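Long-range contacts in complement factor H (Mus musculus, PDB 2YBY), which regulates complement, probably restraining its activation on host surfaces, through a string of sushi domains of which two make up this fragment: residues C5-F10 and S20-F25; K68-Y73 and Y81-Y86; Y100-G105 and W116-K121. The protein carries 1 engineered substitution. All coordinates share one frame; numbering follows the deposited sequence.

Contact 1: residues C5-F10 and S20-F25; sequences CEFPQF and SLRPNF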
loop_
_atom_site.group_PDB
_atom_site.type_symbol
_atom_site.label_atom_id
_atom_site.label_comp_id
_atom_site.label_asym_id
_atom_site.label_seq_id
_atom_site.Cartn_x
_atom_site.Cartn_y
_atom_site.Cartn_z
ATOM N N CYS A 5 -11.372 20.725 4.639
ATOM C CA CYS A 5 -11.289 19.384 4.057
ATOM C C CYS A 5 -12.640 18.856 3.678
ATOM O O CYS A 5 -13.437 18.537 4.564
ATOM C CB CYS A 5 -10.577 18.431 5.003
ATOM S SG CYS A 5 -8.827 18.802 5.208
ATOM N N GLU A 6 -12.887 18.729 2.382
ATOM C CA GLU A 6 -14.157 18.214 1.899
ATOM C C GLU A 6 -14.201 16.679 2.002
ATOM O O GLU A 6 -13.179 16.036 2.279
ATOM C CB GLU A 6 -14.433 18.691 0.447
ATOM C CG GLU A 6 -14.599 20.204 0.304
ATOM C CD GLU A 6 -15.877 20.815 0.844
ATOM O OE1 GLU A 6 -16.963 20.220 0.660
ATOM O OE2 GLU A 6 -15.802 21.942 1.380
ATOM N N PHE A 7 -15.381 16.088 1.731
ATOM C CA PHE A 7 -15.573 14.638 1.787
ATOM C C PHE A 7 -14.503 13.960 0.905
ATOM O O PHE A 7 -14.400 14.313 -0.284
ATOM C CB PHE A 7 -17.005 14.263 1.336
ATOM C CG PHE A 7 -17.252 12.772 1.292
ATOM C CD1 PHE A 7 -17.035 11.980 2.412
ATOM C CD2 PHE A 7 -17.646 12.153 0.111
ATOM C CE1 PHE A 7 -17.196 10.598 2.345
ATOM C CE2 PHE A 7 -17.803 10.778 0.053
ATOM C CZ PHE A 7 -17.581 10.020 1.164
ATOM N N PRO A 8 -13.623 13.109 1.478
ATOM C CA PRO A 8 -12.538 12.531 0.677
ATOM C C PRO A 8 -12.957 11.352 -0.171
ATOM O O PRO A 8 -13.450 10.342 0.363
ATOM C CB PRO A 8 -11.514 12.116 1.732
ATOM C CG PRO A 8 -12.292 11.794 2.916
ATOM C CD PRO A 8 -13.538 12.661 2.883
ATOM N N GLN A 9 -12.764 11.477 -1.497
ATOM C CA GLN A 9 -13.048 10.390 -2.450
ATOM C C GLN A 9 -11.787 10.113 -3.252
ATOM O O GLN A 9 -11.241 11.030 -3.837
ATOM C CB GLN A 9 -14.188 10.755 -3.358
ATOM C CG GLN A 9 -15.428 11.068 -2.547
ATOM C CD GLN A 9 -16.649 11.230 -3.403
ATOM O OE1 GLN A 9 -17.295 10.255 -3.773
ATOM N NE2 GLN A 9 -16.975 12.466 -3.735
ATOM N N PHE A 10 -11.275 8.867 -3.214
ATOM C CA PHE A 10 -9.993 8.531 -3.836
ATOM C C PHE A 10 -10.055 7.135 -4.454
ATOM O O PHE A 10 -11.025 6.432 -4.204
ATOM C CB PHE A 10 -8.875 8.600 -2.780
ATOM C CG PHE A 10 -9.162 7.912 -1.463
ATOM C CD1 PHE A 10 -9.850 8.574 -0.443
ATOM C CD2 PHE A 10 -8.834 6.586 -1.271
ATOM C CE1 PHE A 10 -10.094 7.940 0.776
ATOM C CE2 PHE A 10 -9.129 5.939 -0.072
ATOM C CZ PHE A 10 -9.767 6.618 0.943
ATOM N N SER A 20 -22.548 7.320 7.555
ATOM C CA SER A 20 -22.727 8.075 8.800
ATOM C C SER A 20 -21.879 9.391 8.739
ATOM O O SER A 20 -22.262 10.413 9.332
ATOM C CB SER A 20 -22.292 7.229 9.996
ATOM O OG SER A 20 -21.876 8.018 11.097
ATOM N N LEU A 21 -20.747 9.372 7.963
ATOM C CA LEU A 21 -19.815 10.500 7.887
ATOM C C LEU A 21 -19.934 11.525 6.754
ATOM O O LEU A 21 -19.658 12.691 7.025
ATOM C CB LEU A 21 -18.384 9.953 7.893
ATOM C CG LEU A 21 -17.923 9.324 9.185
ATOM C CD1 LEU A 21 -16.564 8.654 8.981
ATOM C CD2 LEU A 21 -17.845 10.368 10.329
ATOM N N ARG A 22 -20.273 11.134 5.532
ATOM C CA ARG A 22 -20.330 12.030 4.353
ATOM C C ARG A 22 -20.970 13.398 4.651
ATOM O O ARG A 22 -20.345 14.433 4.420
ATOM C CB ARG A 22 -20.992 11.331 3.174
ATOM C CG ARG A 22 -21.025 12.124 1.898
ATOM C CD ARG A 22 -21.512 11.220 0.803
ATOM N NE ARG A 22 -21.307 11.825 -0.508
ATOM C CZ ARG A 22 -20.877 11.196 -1.603
ATOM N NH1 ARG A 22 -20.588 9.897 -1.573
ATOM N NH2 ARG A 22 -20.730 11.864 -2.740
ATOM N N PRO A 23 -22.144 13.420 5.310
ATOM C CA PRO A 23 -22.766 14.720 5.658
ATOM C C PRO A 23 -22.014 15.609 6.662
ATOM O O PRO A 23 -22.361 16.794 6.810
ATOM C CB PRO A 23 -24.105 14.289 6.251
ATOM C CG PRO A 23 -24.380 12.951 5.617
ATOM C CD PRO A 23 -23.051 12.295 5.615
ATOM N N ASN A 24 -21.064 15.042 7.415
ATOM C CA ASN A 24 -20.267 15.760 8.422
ATOM C C ASN A 24 -19.269 16.731 7.762
ATOM O O ASN A 24 -18.804 17.667 8.407
ATOM C CB ASN A 24 -19.485 14.738 9.270
ATOM C CG ASN A 24 -19.198 15.164 10.682
ATOM O OD1 ASN A 24 -18.504 16.157 10.930
ATOM N ND2 ASN A 24 -19.693 14.392 11.645
ATOM N N PHE A 25 -18.946 16.496 6.486
ATOM C CA PHE A 25 -17.953 17.247 5.725
ATOM C C PHE A 25 -18.515 18.566 5.194
ATOM O O PHE A 25 -19.705 18.643 4.894
ATOM C CB PHE A 25 -17.379 16.363 4.591
ATOM C CG PHE A 25 -16.544 15.244 5.166
ATOM C CD1 PHE A 25 -15.221 15.450 5.492
ATOM C CD2 PHE A 25 -17.116 14.033 5.506
ATOM C CE1 PHE A 25 -14.469 14.443 6.085
ATOM C CE2 PHE A 25 -16.357 13.031 6.111
ATOM C CZ PHE A 25 -15.053 13.273 6.459
#
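Phe-7 and Phe-25 meet obliquely where the extended segment 5-10, at the start of the first sushi domain, passes the short helix and 3-10 turn that lead to Phe-25. The Phe-25 ring comes to the edge of the Phe-7 ring, but the pair is neither stacked nor edge-to-face. The planes lie 58° apart, and the closest side-chain atoms are Phe-7 CD1 and Phe-25 CD2 at 3.7 Å.

Two CH-pi contacts add to the ring packing. Pro-8 CD sits over one face of the Phe-25 ring, 4.0 Å from the ring centroid. Arg-22 CG sits almost squarely over the Phe-7 ring, 3.7 Å from its centroid. With CG anti to the backbone N (chi1 -176°) and the chain extended to NE, the arginine is drawn across this ring face. Its guanidinium then tilts 35° to the ring plane.

No hydrogen bond joins the segments. Other bonds start from the same residues: Cys-5 forms a disulfide with Cys-54, and Glu-6 O accepts a hydrogen bond from Trp-59 NE1. Leu-15 touches both Pro-8 and Phe-25; Arg-22 and Gln-9 are exposed residues. Phe-7 CE2 lies over the guanidinium face, with Arg-22 NH1 3.3 Å away.

Contact 2: residues K68-Y73 and Y81-Y86; sequences KCVFHY and YWEKVY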
loop_
_atom_site.group_PDB
_atom_site.type_symbol
_atom_site.label_atom_id
_atom_site.label_comp_id
_atom_site.label_asym_id
_atom_site.label_seq_id
_atom_site.Cartn_x
_atom_site.Cartn_y
_atom_site.Cartn_z
ATOM N N LYS A 68 -0.303 -3.199 -3.325
ATOM C CA LYS A 68 0.202 -4.057 -2.276
ATOM C C LYS A 68 0.845 -5.266 -2.946
ATOM O O LYS A 68 0.255 -5.859 -3.859
ATOM C CB LYS A 68 -0.955 -4.538 -1.391
ATOM C CG LYS A 68 -0.579 -5.437 -0.259
ATOM C CD LYS A 68 -1.780 -5.827 0.607
ATOM C CE LYS A 68 -2.574 -6.937 -0.012
ATOM N NZ LYS A 68 -3.665 -7.404 0.885
ATOM N N CYS A 69 2.067 -5.608 -2.512
ATOM C CA CYS A 69 2.764 -6.797 -2.970
ATOM C C CYS A 69 3.118 -7.603 -1.746
ATOM O O CYS A 69 3.847 -7.111 -0.886
ATOM C CB CYS A 69 4.025 -6.445 -3.744
ATOM S SG CYS A 69 3.773 -5.320 -5.124
ATOM N N VAL A 70 2.704 -8.848 -1.702
ATOM C CA VAL A 70 2.944 -9.728 -0.571
ATOM C C VAL A 70 4.156 -10.584 -0.873
ATOM O O VAL A 70 4.243 -11.195 -1.957
ATOM C CB VAL A 70 1.697 -10.594 -0.269
ATOM C CG1 VAL A 70 1.994 -11.626 0.821
ATOM C CG2 VAL A 70 0.503 -9.701 0.113
ATOM N N PHE A 71 5.100 -10.639 0.078
ATOM C CA PHE A 71 6.270 -11.489 -0.046
ATOM C C PHE A 71 6.036 -12.738 0.788
ATOM O O PHE A 71 5.695 -12.610 1.958
ATOM C CB PHE A 71 7.533 -10.787 0.462
ATOM C CG PHE A 71 8.744 -11.670 0.334
ATOM C CD1 PHE A 71 9.243 -12.006 -0.913
ATOM C CD2 PHE A 71 9.318 -12.256 1.448
ATOM C CE1 PHE A 71 10.338 -12.845 -1.042
ATOM C CE2 PHE A 71 10.427 -13.091 1.323
ATOM C CZ PHE A 71 10.936 -13.368 0.079
ATOM N N HIS A 72 6.210 -13.926 0.213
ATOM C CA HIS A 72 6.058 -15.177 0.977
ATOM C C HIS A 72 6.829 -16.287 0.295
ATOM O O HIS A 72 7.881 -16.664 0.787
ATOM C CB HIS A 72 4.571 -15.553 1.201
ATOM C CG HIS A 72 4.359 -16.644 2.211
ATOM N ND1 HIS A 72 3.093 -16.978 2.650
ATOM C CD2 HIS A 72 5.249 -17.471 2.805
ATOM C CE1 HIS A 72 3.251 -17.955 3.528
ATOM N NE2 HIS A 72 4.522 -18.307 3.634
ATOM N N TYR A 73 6.334 -16.797 -0.856
ATOM C CA TYR A 73 6.921 -17.913 -1.584
ATOM C C TYR A 73 7.882 -17.459 -2.684
ATOM O O TYR A 73 7.540 -16.538 -3.441
ATOM C CB TYR A 73 5.789 -18.767 -2.199
ATOM C CG TYR A 73 4.675 -19.074 -1.218
ATOM C CD1 TYR A 73 4.831 -20.047 -0.240
ATOM C CD2 TYR A 73 3.477 -18.373 -1.250
ATOM C CE1 TYR A 73 3.811 -20.330 0.671
ATOM C CE2 TYR A 73 2.459 -18.633 -0.341
ATOM C CZ TYR A 73 2.622 -19.618 0.616
ATOM O OH TYR A 73 1.619 -19.884 1.520
ATOM N N TYR A 81 8.238 -17.401 6.422
ATOM C CA TYR A 81 7.277 -18.256 7.175
ATOM C C TYR A 81 5.883 -17.687 7.274
ATOM O O TYR A 81 4.934 -18.417 7.604
ATOM C CB TYR A 81 7.788 -18.581 8.580
ATOM C CG TYR A 81 9.078 -19.369 8.566
ATOM C CD1 TYR A 81 9.152 -20.613 7.953
ATOM C CD2 TYR A 81 10.211 -18.895 9.208
ATOM C CE1 TYR A 81 10.349 -21.328 7.907
ATOM C CE2 TYR A 81 11.413 -19.600 9.173
ATOM C CZ TYR A 81 11.471 -20.830 8.540
ATOM O OH TYR A 81 12.642 -21.556 8.489
ATOM N N TRP A 82 5.745 -16.386 7.049
ATOM C CA TRP A 82 4.444 -15.745 7.041
ATOM C C TRP A 82 4.499 -14.651 6.015
ATOM O O TRP A 82 5.582 -14.160 5.709
ATOM C CB TRP A 82 4.049 -15.184 8.415
ATOM C CG TRP A 82 4.921 -14.055 8.880
ATOM C CD1 TRP A 82 4.845 -12.742 8.499
ATOM C CD2 TRP A 82 5.933 -14.124 9.879
ATOM N NE1 TRP A 82 5.781 -12.001 9.169
ATOM C CE2 TRP A 82 6.423 -12.814 10.070
ATOM C CE3 TRP A 82 6.382 -15.141 10.733
ATOM C CZ2 TRP A 82 7.436 -12.523 10.983
ATOM C CZ3 TRP A 82 7.400 -14.861 11.615
ATOM C CH2 TRP A 82 7.932 -13.570 11.725
ATOM N N GLU A 83 3.333 -14.208 5.594
ATOM C CA GLU A 83 3.163 -13.171 4.580
ATOM C C GLU A 83 3.665 -11.815 5.063
ATOM O O GLU A 83 3.189 -11.324 6.085
ATOM C CB GLU A 83 1.682 -13.029 4.224
ATOM C CG GLU A 83 1.112 -14.223 3.490
ATOM C CD GLU A 83 -0.352 -14.080 3.127
ATOM O OE1 GLU A 83 -0.877 -12.945 3.204
ATOM O OE2 GLU A 83 -0.982 -15.109 2.794
ATOM N N LYS A 84 4.609 -11.203 4.334
ATOM C CA LYS A 84 5.087 -9.873 4.680
ATOM C C LYS A 84 4.569 -8.902 3.617
ATOM O O LYS A 84 4.791 -9.114 2.419
ATOM C CB LYS A 84 6.611 -9.828 4.778
ATOM C CG LYS A 84 7.084 -8.501 5.338
ATOM C CD LYS A 84 8.556 -8.507 5.729
ATOM C CE LYS A 84 9.120 -7.098 5.849
ATOM N NZ LYS A 84 8.472 -6.307 6.929
ATOM N N VAL A 85 3.876 -7.851 4.052
ATOM C CA VAL A 85 3.330 -6.874 3.152
ATOM C C VAL A 85 4.363 -5.844 2.721
ATOM O O VAL A 85 5.010 -5.200 3.562
ATOM C CB VAL A 85 2.100 -6.162 3.766
ATOM C CG1 VAL A 85 1.677 -4.967 2.931
ATOM C CG2 VAL A 85 0.937 -7.144 3.917
ATOM N N TYR A 86 4.443 -5.620 1.407
ATOM C CA TYR A 86 5.175 -4.514 0.834
ATOM C C TYR A 86 4.216 -3.660 0.051
ATOM O O TYR A 86 3.151 -4.149 -0.354
ATOM C CB TYR A 86 6.332 -4.981 -0.033
ATOM C CG TYR A 86 7.424 -5.599 0.793
ATOM C CD1 TYR A 86 7.350 -6.924 1.198
ATOM C CD2 TYR A 86 8.573 -4.885 1.106
ATOM C CE1 TYR A 86 8.365 -7.508 1.954
ATOM C CE2 TYR A 86 9.595 -5.457 1.850
ATOM C CZ TYR A 86 9.499 -6.778 2.256
ATOM O OH TYR A 86 10.522 -7.365 2.984
HETATM O O HOH W 1 1.132 -16.306 1.234
#
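Cys-69 and Tyr-86 satisfy each other's backbone in both directions. Cys-69 N donates to Tyr-86 O at 2.8 Å, from well above the carbonyl plane. Tyr-86 N returns a bond to Cys-69 O, also 2.8 Å but more bent, 150° at the hydrogen. The next hydrogen-bonded pair is straighter. Phe-71 N reaches Lys-84 O at 2.8 Å and Lys-84 N reaches Phe-71 O at 3.0 Å. Both donors lie in the plane of the carbonyl they address.

These bonds pair strand 66-71, which leads from the first sushi domain into the second, with the antiparallel strand 84-87 of the second. Strand 66-71 lies mid-sheet, and the Lys-68 backbone bonds to Gly-40 on the other flank. Between the two bonded pairs, Val-70 O points away from strand 84-87 and accepts from Trp-116 NE1.

Beyond the strands a water donates to Glu-83 OE2 at 2.9 Å; its short approach to His-72 ND1 is doubtful. Trp-82 and Glu-83 backbone atoms pass over one face of the imidazole. Tyr-86 and Phe-71 share the face of the sheet that carries Cys-69, whose sulfur is bonded to Cys-111. There Phe-71 CB rests 3.7 Å from Tyr-86 CE1.

Contact 3: residues Y100-G105 and W116-K121; sequences YSLQNG and WSPPPK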
loop_
_atom_site.group_PDB
_atom_site.type_symbol
_atom_site.label_atom_id
_atom_site.label_comp_id
_atom_site.label_asym_id
_atom_site.label_seq_id
_atom_site.Cartn_x
_atom_site.Cartn_y
_atom_site.Cartn_z
ATOM N N TYR A 100 20.376 -20.363 -10.030
ATOM C CA TYR A 100 19.176 -19.705 -10.533
ATOM C C TYR A 100 19.242 -18.244 -10.083
ATOM O O TYR A 100 19.943 -17.912 -9.123
ATOM C CB TYR A 100 17.895 -20.330 -9.985
ATOM C CG TYR A 100 17.633 -21.744 -10.462
ATOM C CD1 TYR A 100 17.274 -22.000 -11.778
ATOM C CD2 TYR A 100 17.652 -22.811 -9.577
ATOM C CE1 TYR A 100 17.008 -23.293 -12.220
ATOM C CE2 TYR A 100 17.377 -24.110 -10.004
ATOM C CZ TYR A 100 17.064 -24.347 -11.330
ATOM O OH TYR A 100 16.819 -25.620 -11.786
ATOM N N SER A 101 18.529 -17.388 -10.774
ATOM C CA SER A 101 18.490 -15.964 -10.426
ATOM C C SER A 101 17.209 -15.326 -10.909
ATOM O O SER A 101 16.438 -15.942 -11.657
ATOM C CB SER A 101 19.671 -15.231 -11.052
ATOM O OG SER A 101 19.441 -14.949 -12.427
ATOM N N LEU A 102 17.026 -14.047 -10.554
ATOM C CA LEU A 102 15.902 -13.257 -11.045
ATOM C C LEU A 102 16.265 -12.522 -12.351
ATOM O O LEU A 102 15.424 -11.786 -12.881
ATOM C CB LEU A 102 15.469 -12.220 -9.997
ATOM C CG LEU A 102 14.927 -12.728 -8.676
ATOM C CD1 LEU A 102 14.361 -11.559 -7.862
ATOM C CD2 LEU A 102 13.781 -13.735 -8.845
ATOM N N GLN A 103 17.519 -12.683 -12.863
ATOM C CA GLN A 103 17.993 -12.097 -14.118
ATOM C C GLN A 103 18.020 -10.570 -14.135
ATOM O O GLN A 103 17.691 -9.952 -15.154
ATOM C CB GLN A 103 17.147 -12.593 -15.306
ATOM C CG GLN A 103 16.960 -14.097 -15.364
ATOM C CD GLN A 103 18.180 -14.820 -15.890
ATOM O OE1 GLN A 103 18.934 -14.307 -16.743
ATOM N NE2 GLN A 103 18.376 -16.039 -15.434
ATOM N N ASN A 104 18.410 -9.951 -13.028
ATOM C CA ASN A 104 18.501 -8.497 -12.988
ATOM C C ASN A 104 19.712 -8.013 -12.199
ATOM O O ASN A 104 19.704 -6.893 -11.672
ATOM C CB ASN A 104 17.191 -7.893 -12.485
ATOM C CG ASN A 104 16.838 -8.344 -11.085
ATOM O OD1 ASN A 104 17.539 -9.151 -10.468
ATOM N ND2 ASN A 104 15.755 -7.818 -10.556
ATOM N N GLY A 105 20.735 -8.870 -12.124
ATOM C CA GLY A 105 22.009 -8.604 -11.472
ATOM C C GLY A 105 22.005 -8.813 -9.977
ATOM O O GLY A 105 22.746 -9.652 -9.456
ATOM N N TRP A 116 4.853 -7.424 -8.235
ATOM C CA TRP A 116 6.299 -7.626 -8.132
ATOM C C TRP A 116 6.961 -7.638 -9.501
ATOM O O TRP A 116 6.454 -8.264 -10.432
ATOM C CB TRP A 116 6.630 -8.971 -7.454
ATOM C CG TRP A 116 6.350 -9.040 -5.975
ATOM C CD1 TRP A 116 5.567 -9.956 -5.344
ATOM C CD2 TRP A 116 7.000 -8.290 -4.938
ATOM N NE1 TRP A 116 5.675 -9.818 -3.974
ATOM C CE2 TRP A 116 6.519 -8.780 -3.700
ATOM C CE3 TRP A 116 7.800 -7.148 -4.928
ATOM C CZ2 TRP A 116 6.907 -8.217 -2.474
ATOM C CZ3 TRP A 116 8.247 -6.648 -3.719
ATOM C CH2 TRP A 116 7.780 -7.170 -2.508
ATOM N N SER A 117 8.087 -6.962 -9.598
ATOM C CA SER A 117 8.909 -7.028 -10.820
ATOM C C SER A 117 10.367 -7.159 -10.469
ATOM O O SER A 117 10.929 -6.302 -9.790
ATOM C CB SER A 117 8.721 -5.843 -11.742
ATOM O OG SER A 117 9.217 -6.187 -13.030
ATOM N N PRO A 118 10.984 -8.233 -10.966
ATOM C CA PRO A 118 10.359 -9.362 -11.668
ATOM C C PRO A 118 9.585 -10.201 -10.642
ATOM O O PRO A 118 9.672 -9.895 -9.443
ATOM C CB PRO A 118 11.561 -10.116 -12.224
ATOM C CG PRO A 118 12.617 -9.890 -11.242
ATOM C CD PRO A 118 12.398 -8.506 -10.672
ATOM N N PRO A 119 8.840 -11.234 -11.047
ATOM C CA PRO A 119 8.159 -12.083 -10.070
ATOM C C PRO A 119 9.130 -12.902 -9.213
ATOM O O PRO A 119 10.282 -13.142 -9.620
ATOM C CB PRO A 119 7.328 -13.034 -10.945
ATOM C CG PRO A 119 7.253 -12.397 -12.268
ATOM C CD PRO A 119 8.588 -11.730 -12.411
ATOM N N PRO A 120 8.647 -13.396 -8.061
ATOM C CA PRO A 120 9.487 -14.194 -7.160
ATOM C C PRO A 120 9.688 -15.623 -7.649
ATOM O O PRO A 120 9.241 -16.600 -7.034
ATOM C CB PRO A 120 8.711 -14.156 -5.840
ATOM C CG PRO A 120 7.318 -13.980 -6.227
ATOM C CD PRO A 120 7.312 -13.154 -7.471
ATOM N N LYS A 121 10.323 -15.729 -8.791
ATOM C CA LYS A 121 10.632 -16.983 -9.452
ATOM C C LYS A 121 12.094 -16.927 -9.904
ATOM O O LYS A 121 12.441 -16.150 -10.795
ATOM C CB LYS A 121 9.688 -17.169 -10.656
ATOM C CG LYS A 121 9.803 -18.505 -11.366
ATOM C CD LYS A 121 8.659 -18.668 -12.377
ATOM C CE LYS A 121 8.752 -19.921 -13.212
ATOM N NZ LYS A 121 7.579 -20.059 -14.115
#
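Lys-121 N donates to Pro-119 O at 2.7 Å, and Leu-102 presses a methyl group against the turn that this bond closes. The turn is an inverse gamma turn with Pro-120 at its centre. Leu-102 CD2 lies 3.6 Å from Pro-119 O and 3.4 Å from Lys-121 O. One methyl therefore meets two carbonyl oxygens of the same turn. Leu-102 has CG beside its own backbone N (chi1 -64°), and this sends the branched end toward 116-121.

The other large contact is with Pro-118. Leu-102 CB lies 3.9 Å from Pro-118 CG, and the two side chains cross at about a right angle. The peptide bond before Pro-118 is cis, which probably helps the chain change direction after strand 115-117. From there it runs nearly opposite to 101-104.

Asn-104 closes the outer end. Its ND2 is in van der Waals contact with Pro-118 CD at 3.4 Å and donates a hydrogen bond to Thr-108 O. Asn-104 CG lies between the backbone N and the carbonyl carbon (chi1 61°), which turns the amide toward the proline.

Ser-101 OG accepts from Gln-103 N at 3.0 Å, forming an ST turn. Asp-107 OD1 takes the N-H of Leu-102.

Both segments belong to the second sushi domain. The touching parts lie near the C-terminal end of the chain, where Ser-101 also bonds by its backbone to Ile-123. No hydrogen bond crosses between the segments. The contact therefore depends on the fit of a buried leucine against proline and backbone. The polar bonds are made within each segment or to neighbouring residues, and this probably helps hold the two surfaces in place.

Contact 1 belongs to the first sushi domain. Contacts 2 and 3 share the second, and the centres of contacts 1 and 3 are about 42 Å apart. Only contact 2 pairs strands, so it alone rests on hydrogen bonds between its segments. Contacts 1 and 3 join loops and turns by packing: aromatic rings and an arginine in the first, a leucine and prolines in the other. Contact 1 is partly buried, while contacts 2 and 3 lie mostly at the surface, each with one buried residue. Contacts 2 and 3 touch mainly through Trp-116, which packs on Cys-69 and Tyr-86 and probably donates to Val-70 O. Contacts 1 and 2 each hold one cysteine of a different disulfide.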